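Local atomic coordinates of hemerythrin HHE cation binding domain protein (Mycobacterium kansasii, PDB entry 6TYJ), a protein that binds metal ions, iron(III) or zinc, within a hemerythrin-like helical bundle and probably works as a non-haem iron protein. Residues Ile49-Ile53 against Tyr150-Leu155; His54-Glu58 against His114-Glu118; Glu58-Tyr63 against Ala76-His80; His80-Gln86 against Val110-His114. One frame throughout, in Å; residues are numbered along the deposited sequence.

Interaction 1. Residues Ile49-Ile53 against Tyr150-Leu155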
# COMPACT_ATOMS: atom_id res chain seq x y z
N ILE A 49 -5.77 0.10 -6.44
CA ILE A 49 -4.66 0.31 -7.39
C ILE A 49 -3.42 0.80 -6.65
O ILE A 49 -2.31 0.25 -6.81
CB ILE A 49 -5.09 1.31 -8.48
CG1 ILE A 49 -6.17 0.68 -9.38
CG2 ILE A 49 -3.88 1.82 -9.28
CD1 ILE A 49 -6.85 1.65 -10.30
N GLU A 50 -3.57 1.84 -5.82
CA GLU A 50 -2.43 2.40 -5.12
C GLU A 50 -1.85 1.40 -4.14
O GLU A 50 -0.63 1.32 -3.97
CB GLU A 50 -2.82 3.72 -4.41
CG GLU A 50 -3.25 4.82 -5.40
CD GLU A 50 -2.26 5.03 -6.53
OE1 GLU A 50 -1.06 5.24 -6.25
OE2 GLU A 50 -2.70 5.01 -7.70
N LEU A 51 -2.71 0.61 -3.48
CA LEU A 51 -2.22 -0.39 -2.54
C LEU A 51 -1.41 -1.46 -3.25
O LEU A 51 -0.33 -1.83 -2.79
CB LEU A 51 -3.39 -1.02 -1.77
CG LEU A 51 -3.09 -2.15 -0.80
CD1 LEU A 51 -1.94 -1.79 0.13
CD2 LEU A 51 -4.33 -2.54 0.02
N ASP A 52 -1.94 -1.98 -4.36
CA ASP A 52 -1.22 -2.96 -5.19
C ASP A 52 0.19 -2.48 -5.49
O ASP A 52 1.17 -3.19 -5.25
CB ASP A 52 -2.01 -3.18 -6.49
CG ASP A 52 -1.35 -4.16 -7.44
OD1 ASP A 52 -0.58 -5.01 -6.99
OD2 ASP A 52 -1.62 -4.06 -8.65
N ILE A 53 0.31 -1.26 -6.02
CA ILE A 53 1.64 -0.84 -6.45
C ILE A 53 2.53 -0.50 -5.27
O ILE A 53 3.77 -0.64 -5.35
CB ILE A 53 1.55 0.31 -7.46
CG1 ILE A 53 1.12 1.60 -6.82
CG2 ILE A 53 0.57 -0.04 -8.58
CD1 ILE A 53 0.75 2.65 -7.91
N TYR A 150 4.06 -0.02 -12.53
CA TYR A 150 3.12 -0.88 -11.82
C TYR A 150 1.70 -0.32 -11.86
O TYR A 150 0.72 -1.07 -11.90
CB TYR A 150 3.55 -1.07 -10.37
CG TYR A 150 4.77 -1.94 -10.15
CD1 TYR A 150 5.26 -2.76 -11.15
CD2 TYR A 150 5.37 -1.98 -8.89
CE1 TYR A 150 6.38 -3.56 -10.92
CE2 TYR A 150 6.46 -2.78 -8.65
CZ TYR A 150 6.96 -3.56 -9.67
OH TYR A 150 8.08 -4.35 -9.45
N ARG A 151 1.56 1.00 -11.83
CA ARG A 151 0.21 1.54 -11.95
C ARG A 151 -0.39 1.23 -13.31
O ARG A 151 -1.58 0.91 -13.41
CB ARG A 151 0.20 3.04 -11.67
CG ARG A 151 -1.24 3.56 -11.53
CD ARG A 151 -1.32 5.05 -11.18
NE ARG A 151 -0.85 5.40 -9.85
CZ ARG A 151 0.31 5.99 -9.57
NH1 ARG A 151 1.17 6.30 -10.56
NH2 ARG A 151 0.62 6.28 -8.32
N GLY A 152 0.43 1.28 -14.37
CA GLY A 152 -0.06 0.90 -15.68
C GLY A 152 -0.55 -0.53 -15.72
O GLY A 152 -1.62 -0.82 -16.26
N SER A 153 0.23 -1.47 -15.17
CA SER A 153 -0.21 -2.86 -15.20
C SER A 153 -1.38 -3.10 -14.26
O SER A 153 -2.26 -3.91 -14.59
CB SER A 153 0.97 -3.80 -14.92
OG SER A 153 1.59 -3.52 -13.68
N ALA A 154 -1.44 -2.41 -13.12
CA ALA A 154 -2.58 -2.54 -12.23
C ALA A 154 -3.86 -2.09 -12.93
O ALA A 154 -4.89 -2.77 -12.88
CB ALA A 154 -2.30 -1.73 -10.96
N LEU A 155 -3.79 -0.96 -13.63
CA LEU A 155 -4.95 -0.46 -14.37
C LEU A 155 -5.36 -1.43 -15.46
O LEU A 155 -6.55 -1.69 -15.66
CB LEU A 155 -4.64 0.90 -15.00
CG LEU A 155 -4.53 2.04 -14.00
CD1 LEU A 155 -3.98 3.25 -14.72
CD2 LEU A 155 -5.92 2.29 -13.47

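Interaction 2. Residues His54-Glu58 against His114-Glu118. With ZN (zinc ion), chain B.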
# COMPACT_ATOMS: atom_id res chain seq x y z
N HIS A 54 1.93 -0.08 -4.15
CA HIS A 54 2.71 0.26 -2.97
C HIS A 54 3.40 -0.96 -2.39
O HIS A 54 4.62 -0.92 -2.13
CB HIS A 54 1.78 0.86 -1.92
CG HIS A 54 2.50 1.39 -0.74
ND1 HIS A 54 3.13 2.61 -0.74
CD2 HIS A 54 2.70 0.86 0.50
CE1 HIS A 54 3.68 2.82 0.45
NE2 HIS A 54 3.43 1.77 1.21
N PHE A 55 2.65 -2.05 -2.18
CA PHE A 55 3.27 -3.26 -1.64
C PHE A 55 4.30 -3.81 -2.61
O PHE A 55 5.31 -4.36 -2.16
CB PHE A 55 2.21 -4.31 -1.31
CG PHE A 55 1.49 -4.04 -0.01
CD1 PHE A 55 1.70 -2.86 0.68
CD2 PHE A 55 0.64 -4.99 0.52
CE1 PHE A 55 1.04 -2.60 1.88
CE2 PHE A 55 -0.02 -4.75 1.71
CZ PHE A 55 0.19 -3.55 2.40
N ARG A 56 4.08 -3.67 -3.92
CA ARG A 56 5.05 -4.19 -4.88
C ARG A 56 6.35 -3.40 -4.84
O ARG A 56 7.44 -4.00 -4.89
CB ARG A 56 4.47 -4.18 -6.29
CG ARG A 56 3.45 -5.27 -6.54
CD ARG A 56 3.06 -5.31 -8.00
NE ARG A 56 1.86 -6.11 -8.19
CZ ARG A 56 1.87 -7.39 -8.54
NH1 ARG A 56 3.02 -8.00 -8.76
NH2 ARG A 56 0.73 -8.04 -8.69
N ILE A 57 6.27 -2.06 -4.81
CA ILE A 57 7.55 -1.35 -4.75
C ILE A 57 8.25 -1.62 -3.43
O ILE A 57 9.50 -1.71 -3.42
CB ILE A 57 7.43 0.16 -5.04
CG1 ILE A 57 6.70 0.92 -3.94
CG2 ILE A 57 6.79 0.41 -6.41
CD1 ILE A 57 6.79 2.42 -4.16
N GLU A 58 7.51 -1.82 -2.33
CA GLU A 58 8.15 -2.18 -1.07
C GLU A 58 8.81 -3.56 -1.20
O GLU A 58 10.00 -3.72 -0.88
CB GLU A 58 7.13 -2.08 0.09
CG GLU A 58 6.88 -0.65 0.51
CD GLU A 58 5.85 -0.53 1.57
OE1 GLU A 58 5.10 -1.48 1.79
OE2 GLU A 58 5.80 0.56 2.16
N HIS A 114 -0.02 -0.26 9.07
CA HIS A 114 1.11 -0.58 8.19
C HIS A 114 2.07 0.59 8.13
O HIS A 114 3.28 0.45 8.40
CB HIS A 114 0.63 -0.91 6.77
CG HIS A 114 1.68 -0.65 5.70
ND1 HIS A 114 2.72 -1.51 5.46
CD2 HIS A 114 1.85 0.40 4.85
CE1 HIS A 114 3.50 -1.00 4.51
NE2 HIS A 114 2.99 0.14 4.11
N ALA A 115 1.54 1.74 7.71
CA ALA A 115 2.34 2.94 7.49
C ALA A 115 2.99 3.40 8.77
O ALA A 115 4.19 3.68 8.79
CB ALA A 115 1.46 4.04 6.90
N ASP A 116 2.21 3.49 9.86
CA ASP A 116 2.76 3.92 11.14
C ASP A 116 3.90 3.01 11.59
O ASP A 116 4.94 3.49 12.06
CB ASP A 116 1.67 3.96 12.22
CG ASP A 116 0.61 5.03 11.98
OD1 ASP A 116 -0.49 4.93 12.57
OD2 ASP A 116 0.87 5.98 11.19
N GLU A 117 3.72 1.69 11.49
CA GLU A 117 4.77 0.78 11.93
C GLU A 117 6.00 0.90 11.04
O GLU A 117 7.13 0.88 11.52
CB GLU A 117 4.27 -0.67 11.94
CG GLU A 117 5.27 -1.71 12.55
CD GLU A 117 6.22 -2.36 11.53
OE1 GLU A 117 5.81 -2.59 10.36
OE2 GLU A 117 7.37 -2.67 11.90
N GLU A 118 5.78 1.05 9.73
CA GLU A 118 6.90 1.21 8.82
C GLU A 118 7.64 2.52 9.08
O GLU A 118 8.88 2.55 9.06
CB GLU A 118 6.38 1.17 7.38
CG GLU A 118 7.48 1.08 6.34
CD GLU A 118 6.93 1.11 4.94
OE1 GLU A 118 7.75 0.96 4.00
OE2 GLU A 118 5.68 1.28 4.81
ZN ZN B . 4.33 1.41 3.08

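Interaction 3. Residues Glu58-Tyr63 against Ala76-His80. With ZN (zinc ion), chain D; ZN (zinc ion), chain B.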
# COMPACT_ATOMS: atom_id res chain seq x y z
N GLU A 58 7.51 -1.82 -2.33
CA GLU A 58 8.15 -2.18 -1.07
C GLU A 58 8.81 -3.56 -1.20
O GLU A 58 10.00 -3.72 -0.88
CB GLU A 58 7.13 -2.08 0.09
CG GLU A 58 6.88 -0.65 0.51
CD GLU A 58 5.85 -0.53 1.57
OE1 GLU A 58 5.10 -1.48 1.79
OE2 GLU A 58 5.80 0.56 2.16
N ASP A 59 8.08 -4.56 -1.73
CA ASP A 59 8.62 -5.91 -1.77
C ASP A 59 9.71 -6.07 -2.82
O ASP A 59 10.62 -6.87 -2.63
CB ASP A 59 7.51 -6.92 -2.08
CG ASP A 59 6.59 -7.16 -0.90
OD1 ASP A 59 7.02 -6.91 0.26
OD2 ASP A 59 5.46 -7.61 -1.14
N ASP A 60 9.63 -5.31 -3.92
CA ASP A 60 10.53 -5.54 -5.06
C ASP A 60 11.77 -4.67 -5.04
O ASP A 60 12.80 -5.06 -5.64
CB ASP A 60 9.78 -5.28 -6.37
CG ASP A 60 8.59 -6.22 -6.57
OD1 ASP A 60 8.44 -7.22 -5.83
OD2 ASP A 60 7.82 -5.98 -7.52
N LEU A 61 11.71 -3.50 -4.41
CA LEU A 61 12.82 -2.56 -4.42
C LEU A 61 13.25 -2.14 -3.02
O LEU A 61 14.43 -2.23 -2.68
CB LEU A 61 12.46 -1.33 -5.26
CG LEU A 61 12.43 -1.61 -6.76
CD1 LEU A 61 11.83 -0.49 -7.59
CD2 LEU A 61 13.84 -1.88 -7.23
N TYR A 62 12.31 -1.67 -2.19
CA TYR A 62 12.75 -1.03 -0.95
C TYR A 62 13.21 -2.05 0.09
O TYR A 62 14.30 -1.93 0.66
CB TYR A 62 11.61 -0.18 -0.39
CG TYR A 62 12.03 0.62 0.83
CD1 TYR A 62 12.96 1.64 0.72
CD2 TYR A 62 11.51 0.34 2.10
CE1 TYR A 62 13.35 2.38 1.83
CE2 TYR A 62 11.91 1.07 3.23
CZ TYR A 62 12.82 2.09 3.08
OH TYR A 62 13.23 2.84 4.16
N TYR A 63 12.36 -3.03 0.41
CA TYR A 63 12.75 -3.99 1.42
C TYR A 63 14.00 -4.79 1.02
O TYR A 63 14.80 -5.08 1.92
CB TYR A 63 11.56 -4.91 1.76
CG TYR A 63 10.44 -4.25 2.52
CD1 TYR A 63 10.68 -3.11 3.26
CD2 TYR A 63 9.14 -4.77 2.50
CE1 TYR A 63 9.65 -2.49 3.99
CE2 TYR A 63 8.12 -4.16 3.22
CZ TYR A 63 8.40 -3.01 3.95
OH TYR A 63 7.42 -2.35 4.70
N ALA A 76 7.93 -6.73 8.49
CA ALA A 76 7.37 -5.93 7.41
C ALA A 76 6.52 -6.78 6.48
O ALA A 76 5.40 -6.40 6.11
CB ALA A 76 8.50 -5.28 6.62
N HIS A 77 7.06 -7.93 6.08
CA HIS A 77 6.33 -8.81 5.18
C HIS A 77 5.12 -9.43 5.85
O HIS A 77 4.07 -9.60 5.22
CB HIS A 77 7.26 -9.89 4.68
CG HIS A 77 8.19 -9.41 3.61
ND1 HIS A 77 9.56 -9.51 3.72
CD2 HIS A 77 7.95 -8.84 2.41
CE1 HIS A 77 10.13 -9.02 2.63
NE2 HIS A 77 9.17 -8.62 1.81
N ALA A 78 5.25 -9.81 7.12
CA ALA A 78 4.07 -10.28 7.85
C ALA A 78 3.01 -9.19 7.98
O ALA A 78 1.81 -9.49 7.93
CB ALA A 78 4.48 -10.81 9.23
N GLU A 79 3.41 -7.92 8.13
CA GLU A 79 2.42 -6.83 8.15
C GLU A 79 1.70 -6.69 6.81
O GLU A 79 0.53 -6.32 6.76
CB GLU A 79 3.10 -5.51 8.52
CG GLU A 79 3.50 -5.35 9.99
CD GLU A 79 2.34 -4.95 10.88
OE1 GLU A 79 2.47 -5.06 12.12
OE2 GLU A 79 1.29 -4.54 10.32
N HIS A 80 2.40 -6.93 5.70
CA HIS A 80 1.68 -6.97 4.43
C HIS A 80 0.61 -8.04 4.45
O HIS A 80 -0.52 -7.81 3.99
CB HIS A 80 2.64 -7.24 3.28
CG HIS A 80 3.41 -6.04 2.84
ND1 HIS A 80 4.25 -6.09 1.75
CD2 HIS A 80 3.51 -4.79 3.33
CE1 HIS A 80 4.82 -4.91 1.57
NE2 HIS A 80 4.39 -4.10 2.52
ZN ZN D . 4.51 -7.90 0.55
ZN ZN B . 4.33 1.41 3.08
O HOH W 1 11.04 -8.47 -0.73
O HOH W 2 5.13 -9.41 1.54
O HOH W 3 5.17 -3.48 5.69
O HOH W 4 2.70 -8.36 -0.16

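Interaction 4. Residues His80-Gln86 against Val110-His114. With ZN (zinc ion), chain D; ZN (zinc ion), chain B.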
# COMPACT_ATOMS: atom_id res chain seq x y z
N HIS A 80 2.40 -6.93 5.70
CA HIS A 80 1.68 -6.97 4.43
C HIS A 80 0.61 -8.04 4.45
O HIS A 80 -0.52 -7.81 3.99
CB HIS A 80 2.64 -7.24 3.28
CG HIS A 80 3.41 -6.04 2.84
ND1 HIS A 80 4.25 -6.09 1.75
CD2 HIS A 80 3.51 -4.79 3.33
CE1 HIS A 80 4.82 -4.91 1.57
NE2 HIS A 80 4.39 -4.10 2.52
N ARG A 81 0.94 -9.23 4.97
CA ARG A 81 -0.07 -10.29 5.08
C ARG A 81 -1.25 -9.83 5.91
O ARG A 81 -2.39 -10.21 5.63
CB ARG A 81 0.52 -11.54 5.73
CG ARG A 81 1.62 -12.16 4.92
CD ARG A 81 1.87 -13.61 5.34
NE ARG A 81 3.06 -14.10 4.67
CZ ARG A 81 3.06 -14.62 3.45
NH1 ARG A 81 4.19 -15.04 2.90
NH2 ARG A 81 1.91 -14.71 2.78
N GLN A 82 -0.99 -9.08 6.98
CA GLN A 82 -2.07 -8.57 7.82
C GLN A 82 -3.03 -7.73 6.99
O GLN A 82 -4.26 -7.86 7.10
CB GLN A 82 -1.49 -7.71 8.95
CG GLN A 82 -0.79 -8.49 10.08
CD GLN A 82 -1.80 -9.32 10.87
OE1 GLN A 82 -2.38 -10.28 10.35
NE2 GLN A 82 -2.05 -8.92 12.13
N VAL A 83 -2.49 -6.84 6.18
CA VAL A 83 -3.34 -5.98 5.36
C VAL A 83 -4.10 -6.80 4.33
O VAL A 83 -5.31 -6.61 4.14
CB VAL A 83 -2.48 -4.87 4.72
CG1 VAL A 83 -3.32 -4.06 3.76
CG2 VAL A 83 -1.92 -3.98 5.80
N ILE A 84 -3.41 -7.72 3.63
CA ILE A 84 -4.08 -8.51 2.59
C ILE A 84 -5.16 -9.41 3.19
O ILE A 84 -6.26 -9.54 2.63
CB ILE A 84 -3.03 -9.32 1.79
CG1 ILE A 84 -2.11 -8.38 1.00
CG2 ILE A 84 -3.72 -10.27 0.84
CD1 ILE A 84 -0.89 -9.09 0.41
N ASP A 85 -4.89 -10.01 4.35
CA ASP A 85 -5.88 -10.87 5.00
C ASP A 85 -7.10 -10.07 5.40
O ASP A 85 -8.24 -10.56 5.30
CB ASP A 85 -5.28 -11.56 6.23
CG ASP A 85 -4.56 -12.84 5.89
OD1 ASP A 85 -4.42 -13.15 4.68
OD2 ASP A 85 -4.13 -13.55 6.83
N GLN A 86 -6.89 -8.85 5.89
CA GLN A 86 -8.04 -8.04 6.30
C GLN A 86 -8.83 -7.57 5.08
O GLN A 86 -10.05 -7.44 5.14
CB GLN A 86 -7.59 -6.85 7.13
CG GLN A 86 -8.71 -6.10 7.84
CD GLN A 86 -9.38 -6.92 8.95
OE1 GLN A 86 -8.70 -7.52 9.79
NE2 GLN A 86 -10.70 -6.93 8.95
N VAL A 110 -6.00 -1.41 10.12
CA VAL A 110 -4.86 -2.25 9.79
C VAL A 110 -3.98 -1.56 8.76
O VAL A 110 -2.75 -1.59 8.85
CB VAL A 110 -5.35 -3.62 9.30
CG1 VAL A 110 -4.20 -4.48 8.86
CG2 VAL A 110 -6.16 -4.32 10.39
N LEU A 111 -4.60 -0.91 7.78
CA LEU A 111 -3.83 -0.23 6.74
C LEU A 111 -3.02 0.91 7.32
O LEU A 111 -1.81 1.04 7.05
CB LEU A 111 -4.79 0.27 5.66
CG LEU A 111 -4.15 0.76 4.35
CD1 LEU A 111 -3.09 -0.20 3.79
CD2 LEU A 111 -5.26 0.98 3.37
N GLU A 112 -3.66 1.74 8.13
CA GLU A 112 -2.99 2.86 8.78
C GLU A 112 -1.87 2.36 9.69
O GLU A 112 -0.82 3.01 9.80
CB GLU A 112 -4.01 3.69 9.57
N ALA A 113 -2.06 1.20 10.32
CA ALA A 113 -1.00 0.62 11.15
C ALA A 113 0.19 0.17 10.32
O ALA A 113 1.32 0.15 10.83
CB ALA A 113 -1.54 -0.55 11.97
N HIS A 114 -0.02 -0.26 9.07
CA HIS A 114 1.11 -0.58 8.19
C HIS A 114 2.07 0.59 8.13
O HIS A 114 3.28 0.45 8.40
CB HIS A 114 0.63 -0.91 6.77
CG HIS A 114 1.68 -0.65 5.70
ND1 HIS A 114 2.72 -1.51 5.46
CD2 HIS A 114 1.85 0.40 4.85
CE1 HIS A 114 3.50 -1.00 4.51
NE2 HIS A 114 2.99 0.14 4.11
ZN ZN D . 4.51 -7.90 0.55
ZN ZN B . 4.33 1.41 3.08
O HOH W 4 2.70 -8.36 -0.16
O HOH W 2 5.13 -9.41 1.54

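Interaction 1. Residues Ile49-Ile53 against Tyr150-Leu155
E50 and R151 meet in a side-on, two-pronged salt bridge that ties helix 133-161 to helix 38-65, a helix of the hemerythrin-type bundle. The local axes pass 9.2 Å apart with their directions 128° apart. The carboxylate and guanidinium planes differ by only 18°, and each oxygen offers its syn lone pair to an in-plane nitrogen. R151 NE reaches E50 OE2 at 2.9 Å, and R151 NH2 reaches E50 OE1 at the same 2.9 Å, both bonds nearly straight. OE1 also takes a hydrogen bond from H19, so the carboxylate is gripped from two helices. I53 presses CD1 on one face of the guanidinium, 3.7 Å from R151 NH2; its CG1 sits between the backbone N and carbonyl carbon (chi1 71°), which sends CD1 up to R151 while CG2 turns to Y150 CB, 3.6 Å away. In the conformer modelled, I49 meets the R151 chain at about a right angle, with I49 CG2 3.9 Å from R151 CG. A154 CB points at the other helix, where I49, I53 and D52 OD2 surround it. Within helix 38-65, one turn on, D52 OD1 makes a salt bridge with R56 NE, while D52 OD2 rests 3.4 Å from A154 CB.

Interaction 2. Residues His54-Glu58 against His114-Glu118
F55 turns its edge to one face of the H114 imidazole, a tilted edge-to-face pair with planes 55° apart, and puts CE1 over the middle of that ring. Around the rim of H114 the neighbours are polar: E58 OE1 lies 3.2 Å from H114 CE1 near the ring plane, and H54 NE2 comes up beside H114 NE2. The two histidine rings meet rim to rim at 88°. What draws these edges together is a zinc ion, bound by H54 NE2 at 2.1 Å, by E58 OE2 at 1.9 Å, by E118 OE2 at 2.2 Å and by H114 NE2. H20 completes the site. This is the histidine-carboxylate centre of the hemerythrin fold, which also holds iron(III) in this protein; it spans two nearly parallel helices whose local axes lie 14.0 Å apart. E118 reaches into that gap with an extended chain, CG anti to the backbone N (chi1 -170°), and meets E58, which comes from the other side. Its carboxylate stands steeply to that of E58, and the zinc holds E58 OE2 and E118 OE2 2.7 Å apart. H54 ND1 is hydrogen-bonded to H19, which, with the zinc bond at NE2, would limit the rotation of the imidazole.

Interaction 3. Residues Glu58-Tyr63 against Ala76-His80
Y63 and A76 form the close-packed part of this contact. The methyl of A76 sits over one face of the tyrosine ring as a CH-pi contact, with A76 CB 3.5 Å from Y63 CZ, while CB of E58 lies over the opposite face, toward its rim. A water also bridges the two residues here, 2.7 Å from Y63 OH and donating to A76 O at 3.0 Å. Y63 also directs its edge at the face of H77, a T-shaped pair with centroids 5.5 Å apart and planes at 80°. Deeper in, E58 OE1 comes within 2.8 Å of H80 NE2, the carboxylate and imidazole nearly coplanar; both bind a further zinc. E58 bridges two metals, one through each oxygen, as carboxylates do in the dinuclear sites of hemerythrin-like four-helix bundles. A pi-type turn over 58-62 carries the backbone bond from Y63 N to E58 O. On the outer side water takes part, and D59 and H77 are partly exposed. There D59 OD2 at 2.0 Å and H80 ND1 at 2.2 Å hold another zinc; two waters also bind it, and D59 OD1 makes a longer contact. H80 thus serves a metal from each ring nitrogen, its second torsion (chi2 -175°) turning ND1 to the outer zinc and NE2 inward. H77 CD2 lies 3.0 Å from D59 OD1, and a water links D59 O with H77 NE2.

Interaction 4. Residues His80-Gln86 against Val110-His114
NE2 of H114 is held by a buried zinc at 2.1 Å, and the neighbouring CE1 of the same ring lies 3.8 Å from H80 NE2 across the helix pair. The two imidazoles meet obliquely, planes at 47° and centroids 5.5 Å apart, with H114 CE1 close to the plane of the H80 ring at its edge. Both belong to an inner zinc site that E58, H80 and H114 share, H80 binding there through NE2, while its ND1 holds the outer, water-ligated zinc. F55, from helix 38-65, stacks on H80. Away from the metals the contact turns mainly aliphatic. Helices 70-91 and 100-121 are consecutive, antiparallel members of the hemerythrin four-helix bundle, and their local axes come within 9.3 Å at 161°. V83 fills the seam with both branches. Its CG1 meets L111 CD1 at 3.9 Å, while CG2 rests 3.8 Å from V110 CG1 and reaches the CB of H114, adjoining the metal-binding ring. V110 likewise divides its methyls: CG1 lies against V83 and the carbonyl oxygen of Q82, and CG2 touches Q86 CG at 4.0 Å. The chain of Q86 bends at its second torsion (chi2 68°), which keeps OE1 near V110 as well. Towards this end the seam becomes more exposed; F107 adds its ring beside V83 and Q86, and Q82 lies at the outer margin with its CB 4.2 Å from V110 CG1.

In the fold
Three of the four contacts surround the metals, and shared residues join them: E58 belongs to interactions 2 and 3, H80 to 3 and 4, H114 to 2 and 4. Interaction 2 is wholly buried and joins diagonal helices through metal coordination. Interaction 3, between antiparallel neighbours, grades from aromatic packing to a water-bound zinc, and interaction 4, the partly buried one, from metal ligands to aliphatic packing. Interaction 1 differs in adding helix 133-161 to the back of helix 38-65, with a salt bridge in place of metal bonds; it too is mostly buried, with L155 exposed at its margin. It still borders interaction 2, where Y150 packs on R56 and I57.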